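Local coordinates for protein Xaa-Pro Dipeptidase (Alteromonas macleodii, PDB 2QS8) that probably acts as a metal-dependent carboxypeptidase or dipeptidase of the amidohydrolase superfamily, holding magnesium and a methionine in its TIM-barrel active site, at residues 144-149 with 170-175; 176-181 with 218-223; 188-193 with 228-233. All blocks are in the same frame, centred on the assembly; numbering follows the deposited sequence.

In the fold
From the N terminus the chain first meets contact 1, where residues 170-175 return to 144-149 and close a loop of 20 residues without helix or strand. Contact 1 is complete before either of the others opens, and strand 171-172 leads, through Asn173 and the N-cap Gly174, into helix 175-188, whose first turns enter contact 2. Contacts 2 and 3 cross, their segments alternating along the chain. Contact 2 pairs two outer helices, 175-188 and 215-227, and contact 3 two inner strands, 192-196 and 231-236, of successive beta-alpha units of the TIM barrel; Val221, packing on Val232 and Ile193, joins the two layers, while Ile144 and Val172 rest on Ala181.

Contact 1 (144-149 with 170-175); sequences IATTGG and GVVNGP
Asn173 reaches across to Thr147 at the end of a short, weakly bonded parallel strand pair, 145-146 beside 171-172, in the loops near the active site of this TIM-barrel amidohydrolase; the bound methionine is about 12 Å from the side chain of Ala145. At the start of the pair Ala145 N donates to Gly170 O over 2.7 Å, and Val172 N answers to Ala145 O, so Ala145 is held through both its N-H and its carbonyl. The side chains of Ala145 and Val171 share one face, where CG1 of Val171, anti to the backbone N (chi1 -171°), packs against the Thr147 backbone, Val171 CG1 lying 3.5 Å from Thr147 N. Ile144 and Val172 meet obliquely, Ile144 CG2 lying 4.0 Å from Val172 CG2, and both side chains also rest on Ala181 of helix 175-188. The Thr146 methyl sits 3.2 Å from the carbonyl, CG2 to Val172 O, while its hydroxyl turns to the backbone oxygen of Gln212. From Thr146 to Gly149 the chain reverses in a type II beta turn, closed by Gly149 N to Thr146 O. The Asn173 amide works on two fronts: its OD1 accepts from Arg183 of the second subunit, consistent with its NH2 end turning to Thr147, and its ND2, with the acceptor lying almost in the amide plane, gives Thr147 OG1 a nearly straight bond of 2.9 Å (170°).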
loop_
_atom_site.group_PDB
_atom_site.type_symbol
_atom_site.label_atom_id
_atom_site.label_comp_id
_atom_site.label_asym_id
_atom_site.label_seq_id
_atom_site.Cartn_x
_atom_site.Cartn_y
_atom_site.Cartn_z
ATOM N N ILE A 144 -14.078 12.830 -1.796
ATOM C CA ILE A 144 -13.265 11.712 -1.364
ATOM C C ILE A 144 -13.826 11.055 -0.110
ATOM O O ILE A 144 -14.217 11.732 0.840
ATOM C CB ILE A 144 -11.817 12.140 -1.114
ATOM C CG1 ILE A 144 -11.219 12.710 -2.402
ATOM C CG2 ILE A 144 -11.005 10.944 -0.611
ATOM C CD1 ILE A 144 -9.777 13.202 -2.254
ATOM N N ALA A 145 -13.851 9.727 -0.125
ATOM C CA ALA A 145 -14.373 8.951 0.983
ATOM C C ALA A 145 -13.562 7.683 1.220
ATOM O O ALA A 145 -12.722 7.294 0.401
ATOM C CB ALA A 145 -15.832 8.568 0.702
ATOM N N THR A 146 -13.826 7.047 2.359
ATOM C CA THR A 146 -13.191 5.784 2.694
ATOM C C THR A 146 -14.192 4.681 2.335
ATOM O O THR A 146 -15.378 4.951 2.163
ATOM C CB THR A 146 -12.843 5.698 4.187
ATOM O OG1 THR A 146 -13.986 6.022 4.980
ATOM C CG2 THR A 146 -11.724 6.659 4.497
ATOM N N THR A 147 -13.710 3.449 2.220
ATOM C CA THR A 147 -14.575 2.328 1.860
ATOM C C THR A 147 -15.922 2.344 2.586
ATOM O O THR A 147 -15.979 2.352 3.809
ATOM C CB THR A 147 -13.875 0.990 2.132
ATOM O OG1 THR A 147 -12.715 0.893 1.295
ATOM C CG2 THR A 147 -14.832 -0.197 1.867
ATOM N N GLY A 148 -17.002 2.350 1.815
ATOM C CA GLY A 148 -18.327 2.354 2.410
ATOM C C GLY A 148 -18.800 3.702 2.919
ATOM O O GLY A 148 -19.932 3.833 3.374
ATOM N N GLY A 149 -17.931 4.703 2.833
ATOM C CA GLY A 149 -18.258 6.036 3.299
ATOM C C GLY A 149 -19.400 6.715 2.567
ATOM O O GLY A 149 -19.812 6.301 1.473
ATOM N N GLY A 170 -11.659 8.167 -5.771
ATOM C CA GLY A 170 -12.231 8.834 -4.617
ATOM C C GLY A 170 -12.544 8.005 -3.374
ATOM O O GLY A 170 -13.161 8.519 -2.442
ATOM N N VAL A 171 -12.147 6.732 -3.365
ATOM C CA VAL A 171 -12.356 5.858 -2.205
ATOM C C VAL A 171 -10.971 5.427 -1.711
ATOM O O VAL A 171 -10.208 4.770 -2.424
ATOM C CB VAL A 171 -13.207 4.629 -2.557
ATOM C CG1 VAL A 171 -13.579 3.859 -1.270
ATOM C CG2 VAL A 171 -14.464 5.083 -3.298
ATOM N N VAL A 172 -10.659 5.813 -0.478
ATOM C CA VAL A 172 -9.342 5.578 0.100
ATOM C C VAL A 172 -9.294 4.930 1.478
ATOM O O VAL A 172 -10.286 4.878 2.199
ATOM C CB VAL A 172 -8.601 6.921 0.240
ATOM C CG1 VAL A 172 -8.506 7.616 -1.110
ATOM C CG2 VAL A 172 -9.352 7.804 1.238
ATOM N N ASN A 173 -8.099 4.472 1.830
ATOM C CA ASN A 173 -7.812 3.863 3.123
ATOM C C ASN A 173 -6.330 4.153 3.391
ATOM O O ASN A 173 -5.466 3.770 2.599
ATOM C CB ASN A 173 -8.065 2.349 3.095
ATOM C CG ASN A 173 -9.538 2.003 3.012
ATOM O OD1 ASN A 173 -10.312 2.276 3.939
ATOM N ND2 ASN A 173 -9.941 1.402 1.896
ATOM N N GLY A 174 -6.045 4.846 4.490
ATOM C CA GLY A 174 -4.672 5.179 4.825
ATOM C C GLY A 174 -4.240 6.507 4.230
ATOM O O GLY A 174 -4.874 7.007 3.300
ATOM N N PRO A 175 -3.142 7.094 4.732
ATOM C CA PRO A 175 -2.625 8.381 4.250
ATOM C C PRO A 175 -2.053 8.412 2.833
ATOM O O PRO A 175 -2.132 9.438 2.154
ATOM C CB PRO A 175 -1.579 8.743 5.303
ATOM C CG PRO A 175 -1.046 7.404 5.705
ATOM C CD PRO A 175 -2.285 6.546 5.801
#

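Contact 2 (176-181 with 218-223); sequences YEVYAA and VDAVVS
Val178 pushes one methyl, CG1, against the backbone of helix 215-227 at the step from Ala220 to Val221. That methyl lies 3.7 Å from Ala220 CB and 3.6 Å from Val221 CG2, and it is placed there by a chi1 of 160°, which swings CG1 roughly opposite the backbone N. The Val178 and Val221 side chains meet at about a right angle, although the CB of Val221 points away from helix 175-188. Farther out, the Tyr179 ring leans across Ala220, its CE1 4.1 Å from Ala220 CB and 3.6 Å from the carbonyl oxygen, Ala220 O. At the polar edge the phenol ends on a serine hydroxyl, Tyr179 OH to Ser223 OG at 2.6 Å, a hydrogen bond in which either group may be the donor. A phenylalanine in place of Tyr179 would probably leave Ser223 OG without this partner and the ring less firmly anchored across Ala220. Tyr179 also packs on Thr214 of the third subunit, which brings this edge to a subunit interface. The short helical segments run in broadly the same direction, 36° apart with axes 8.6 Å from each other, as expected of neighbouring outer helices in a TIM barrel.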
loop_
_atom_site.group_PDB
_atom_site.type_symbol
_atom_site.label_atom_id
_atom_site.label_comp_id
_atom_site.label_asym_id
_atom_site.label_seq_id
_atom_site.Cartn_x
_atom_site.Cartn_y
_atom_site.Cartn_z
ATOM N N TYR A 176 -1.464 7.306 2.381
ATOM C CA TYR A 176 -0.897 7.291 1.041
ATOM C C TYR A 176 -1.997 7.265 -0.016
ATOM O O TYR A 176 -1.903 7.959 -1.034
ATOM C CB TYR A 176 0.076 6.112 0.891
ATOM C CG TYR A 176 1.127 6.142 1.972
ATOM C CD1 TYR A 176 1.348 5.036 2.802
ATOM C CD2 TYR A 176 1.847 7.314 2.222
ATOM C CE1 TYR A 176 2.259 5.106 3.865
ATOM C CE2 TYR A 176 2.751 7.392 3.272
ATOM C CZ TYR A 176 2.955 6.288 4.093
ATOM O OH TYR A 176 3.850 6.383 5.138
ATOM N N GLU A 177 -3.047 6.482 0.219
ATOM C CA GLU A 177 -4.143 6.444 -0.740
ATOM C C GLU A 177 -4.830 7.812 -0.723
ATOM O O GLU A 177 -5.363 8.244 -1.735
ATOM C CB GLU A 177 -5.153 5.331 -0.415
ATOM C CG GLU A 177 -4.585 3.931 -0.493
ATOM C CD GLU A 177 -5.646 2.843 -0.660
ATOM O OE1 GLU A 177 -6.823 3.054 -0.271
ATOM O OE2 GLU A 177 -5.292 1.758 -1.175
ATOM N N VAL A 178 -4.806 8.493 0.424
ATOM C CA VAL A 178 -5.406 9.820 0.515
ATOM C C VAL A 178 -4.703 10.767 -0.462
ATOM O O VAL A 178 -5.369 11.486 -1.207
ATOM C CB VAL A 178 -5.313 10.417 1.939
ATOM C CG1 VAL A 178 -5.471 11.954 1.898
ATOM C CG2 VAL A 178 -6.409 9.846 2.799
ATOM N N TYR A 179 -3.366 10.755 -0.463
ATOM C CA TYR A 179 -2.601 11.621 -1.355
ATOM C C TYR A 179 -2.899 11.306 -2.826
ATOM O O TYR A 179 -3.016 12.213 -3.648
ATOM C CB TYR A 179 -1.090 11.490 -1.093
ATOM C CG TYR A 179 -0.532 12.519 -0.129
ATOM C CD1 TYR A 179 -0.655 12.354 1.252
ATOM C CD2 TYR A 179 0.127 13.662 -0.603
ATOM C CE1 TYR A 179 -0.132 13.296 2.138
ATOM C CE2 TYR A 179 0.656 14.614 0.276
ATOM C CZ TYR A 179 0.521 14.424 1.640
ATOM O OH TYR A 179 1.038 15.365 2.493
ATOM N N ALA A 180 -3.012 10.025 -3.151
ATOM C CA ALA A 180 -3.309 9.626 -4.513
ATOM C C ALA A 180 -4.639 10.243 -4.908
ATOM O O ALA A 180 -4.768 10.798 -5.997
ATOM C CB ALA A 180 -3.383 8.104 -4.626
ATOM N N ALA A 181 -5.619 10.158 -4.014
ATOM C CA ALA A 181 -6.954 10.701 -4.268
ATOM C C ALA A 181 -6.981 12.234 -4.386
ATOM O O ALA A 181 -7.694 12.783 -5.231
ATOM C CB ALA A 181 -7.924 10.242 -3.175
ATOM N N VAL A 218 -7.232 12.252 7.705
ATOM C CA VAL A 218 -7.679 13.611 7.433
ATOM C C VAL A 218 -6.507 14.588 7.495
ATOM O O VAL A 218 -6.506 15.597 6.793
ATOM C CB VAL A 218 -8.849 14.058 8.374
ATOM C CG1 VAL A 218 -8.434 14.006 9.834
ATOM C CG2 VAL A 218 -9.292 15.457 7.998
ATOM N N ASP A 219 -5.499 14.292 8.311
ATOM C CA ASP A 219 -4.320 15.161 8.360
ATOM C C ASP A 219 -3.688 15.106 6.960
ATOM O O ASP A 219 -3.268 16.125 6.412
ATOM C CB ASP A 219 -3.283 14.676 9.395
ATOM C CG ASP A 219 -3.683 14.989 10.837
ATOM O OD1 ASP A 219 -4.549 15.860 11.040
ATOM O OD2 ASP A 219 -3.126 14.373 11.772
ATOM N N ALA A 220 -3.639 13.898 6.393
ATOM C CA ALA A 220 -3.068 13.689 5.067
ATOM C C ALA A 220 -3.824 14.481 4.003
ATOM O O ALA A 220 -3.229 14.928 3.033
ATOM C CB ALA A 220 -3.067 12.202 4.713
ATOM N N VAL A 221 -5.133 14.650 4.197
ATOM C CA VAL A 221 -5.955 15.407 3.261
ATOM C C VAL A 221 -5.503 16.866 3.260
ATOM O O VAL A 221 -5.280 17.458 2.204
ATOM C CB VAL A 221 -7.464 15.374 3.654
ATOM C CG1 VAL A 221 -8.258 16.310 2.766
ATOM C CG2 VAL A 221 -8.010 13.962 3.553
ATOM N N VAL A 222 -5.367 17.434 4.450
ATOM C CA VAL A 222 -4.950 18.822 4.584
ATOM C C VAL A 222 -3.534 19.046 4.057
ATOM O O VAL A 222 -3.308 19.924 3.227
ATOM C CB VAL A 222 -5.021 19.284 6.059
ATOM C CG1 VAL A 222 -4.470 20.696 6.193
ATOM C CG2 VAL A 222 -6.468 19.229 6.555
ATOM N N SER A 223 -2.581 18.248 4.519
ATOM C CA SER A 223 -1.208 18.442 4.066
ATOM C C SER A 223 -1.076 18.254 2.559
ATOM O O SER A 223 -0.316 18.965 1.914
ATOM C CB SER A 223 -0.250 17.504 4.806
ATOM O OG SER A 223 -0.493 16.146 4.483
#

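Contact 3 (188-193 with 228-233); sequences DGADGI and YGMWVA
Ile193 N donates to Trp231 O over 2.9 Å, and Ala233 N returns a bond of the same length to Ile193 O, the alternation of a parallel strand pair. Strands 192-196 and 231-236 are neighbours in the TIM barrel, joined through helix 215-227 in a right-handed beta-alpha-beta crossover. Both donors approach nearly head-on to their carbonyls. Ile193 and Val232 turn to the same face of the sheet, where Val232 meets helix 215-227 and Ile193 meets helix 175-188. Selenomethionine Met230, the residue before Trp231, runs extended to SE and then bends (chi3 92°), bringing CE among Ala190, Gly192 and Ile193. Met230 CE lies 3.8 Å from Ile193 CD1 and equally far from Ala190 CB. On the opposite face of the sheet, Trp231 takes a chi1 of 38°, which sets CG between the backbone N and the carbonyl carbon and folds the indole back over Gly192. A side chain at Gly192 would collide with this ring, so the bare CA allows the indole to lie close. Asp191 O stands over the same ring face, nearer its rim, while the Asp191 carboxylate pairs with Arg124; Arg111 adds a cation-pi contact to Trp231. Gly192 CA sits 3.4 Å from the centroid of the six-membered ring of Trp231, a CH-pi contact only 4° off the ring normal.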
loop_
_atom_site.group_PDB
_atom_site.type_symbol
_atom_site.label_atom_id
_atom_site.label_comp_id
_atom_site.label_asym_id
_atom_site.label_seq_id
_atom_site.Cartn_x
_atom_site.Cartn_y
_atom_site.Cartn_z
ATOM N N ASP A 188 -7.651 15.944 -12.349
ATOM C CA ASP A 188 -8.904 16.109 -13.075
ATOM C C ASP A 188 -9.210 17.583 -13.375
ATOM O O ASP A 188 -9.992 17.880 -14.273
ATOM C CB ASP A 188 -10.080 15.519 -12.295
ATOM C CG ASP A 188 -9.974 14.012 -12.106
ATOM O OD1 ASP A 188 -9.413 13.319 -12.985
ATOM O OD2 ASP A 188 -10.474 13.523 -11.079
ATOM N N GLY A 189 -8.595 18.488 -12.613
ATOM C CA GLY A 189 -8.817 19.911 -12.810
ATOM C C GLY A 189 -9.598 20.606 -11.699
ATOM O O GLY A 189 -10.068 21.717 -11.895
ATOM N N ALA A 190 -9.733 19.972 -10.536
ATOM C CA ALA A 190 -10.478 20.574 -9.420
ATOM C C ALA A 190 -9.785 21.781 -8.766
ATOM O O ALA A 190 -8.556 21.868 -8.751
ATOM C CB ALA A 190 -10.755 19.518 -8.361
ATOM N N ASP A 191 -10.578 22.705 -8.230
ATOM C CA ASP A 191 -10.054 23.895 -7.549
ATOM C C ASP A 191 -9.828 23.564 -6.083
ATOM O O ASP A 191 -8.960 24.142 -5.429
ATOM C CB ASP A 191 -11.040 25.071 -7.617
ATOM C CG ASP A 191 -11.381 25.477 -9.030
ATOM O OD1 ASP A 191 -12.512 25.184 -9.483
ATOM O OD2 ASP A 191 -10.512 26.094 -9.680
ATOM N N GLY A 192 -10.627 22.632 -5.568
ATOM C CA GLY A 192 -10.512 22.244 -4.176
ATOM C C GLY A 192 -10.840 20.792 -3.901
ATOM O O GLY A 192 -11.063 19.990 -4.813
ATOM N N ILE A 193 -10.881 20.463 -2.614
ATOM C CA ILE A 193 -11.148 19.107 -2.166
ATOM C C ILE A 193 -12.353 19.040 -1.260
ATOM O O ILE A 193 -12.607 19.946 -0.464
ATOM C CB ILE A 193 -9.935 18.539 -1.388
ATOM C CG1 ILE A 193 -8.723 18.420 -2.311
ATOM C CG2 ILE A 193 -10.288 17.182 -0.774
ATOM C CD1 ILE A 193 -8.890 17.411 -3.454
ATOM N N TYR A 228 -1.005 21.570 -2.926
ATOM C CA TYR A 228 -1.560 21.894 -4.225
ATOM C C TYR A 228 -2.399 23.173 -4.215
ATOM O O TYR A 228 -3.085 23.482 -5.187
ATOM C CB TYR A 228 -2.364 20.694 -4.764
ATOM C CG TYR A 228 -1.466 19.517 -5.100
ATOM C CD1 TYR A 228 -0.891 18.744 -4.084
ATOM C CD2 TYR A 228 -1.091 19.256 -6.419
ATOM C CE1 TYR A 228 0.040 17.753 -4.372
ATOM C CE2 TYR A 228 -0.151 18.262 -6.720
ATOM C CZ TYR A 228 0.410 17.520 -5.684
ATOM O OH TYR A 228 1.352 16.561 -5.949
ATOM N N GLY A 229 -2.313 23.924 -3.121
ATOM C CA GLY A 229 -3.057 25.164 -3.006
ATOM C C GLY A 229 -4.554 24.966 -3.149
ATOM O O GLY A 229 -5.242 25.764 -3.790
HETATM N N MSE A 230 -5.057 23.896 -2.545
HETATM C CA MSE A 230 -6.475 23.572 -2.616
HETATM C C MSE A 230 -7.161 23.740 -1.271
HETATM O O MSE A 230 -6.590 23.392 -0.239
HETATM C CB MSE A 230 -6.624 22.136 -3.101
HETATM C CG MSE A 230 -6.040 21.935 -4.479
HETATM SE SE MSE A 230 -6.158 20.053 -5.014
HETATM C CE MSE A 230 -7.904 20.015 -5.967
ATOM N N TRP A 231 -8.367 24.307 -1.270
ATOM C CA TRP A 231 -9.105 24.455 -0.018
ATOM C C TRP A 231 -9.728 23.099 0.287
ATOM O O TRP A 231 -9.827 22.244 -0.598
ATOM C CB TRP A 231 -10.199 25.533 -0.121
ATOM C CG TRP A 231 -10.922 25.588 -1.445
ATOM C CD1 TRP A 231 -10.731 26.501 -2.437
ATOM C CD2 TRP A 231 -11.961 24.708 -1.905
ATOM N NE1 TRP A 231 -11.589 26.254 -3.483
ATOM C CE2 TRP A 231 -12.356 25.164 -3.183
ATOM C CE3 TRP A 231 -12.603 23.589 -1.358
ATOM C CZ2 TRP A 231 -13.356 24.530 -3.930
ATOM C CZ3 TRP A 231 -13.600 22.958 -2.100
ATOM C CH2 TRP A 231 -13.968 23.433 -3.369
ATOM N N VAL A 232 -10.143 22.892 1.530
ATOM C CA VAL A 232 -10.744 21.632 1.924
ATOM C C VAL A 232 -12.102 21.831 2.604
ATOM O O VAL A 232 -12.185 22.412 3.688
ATOM C CB VAL A 232 -9.791 20.845 2.873
ATOM C CG1 VAL A 232 -10.434 19.548 3.346
ATOM C CG2 VAL A 232 -8.482 20.546 2.154
ATOM N N ALA A 233 -13.162 21.372 1.942
ATOM C CA ALA A 233 -14.521 21.445 2.477
ATOM C C ALA A 233 -14.770 20.064 3.102
ATOM O O ALA A 233 -14.305 19.054 2.576
ATOM C CB ALA A 233 -15.520 21.713 1.355
#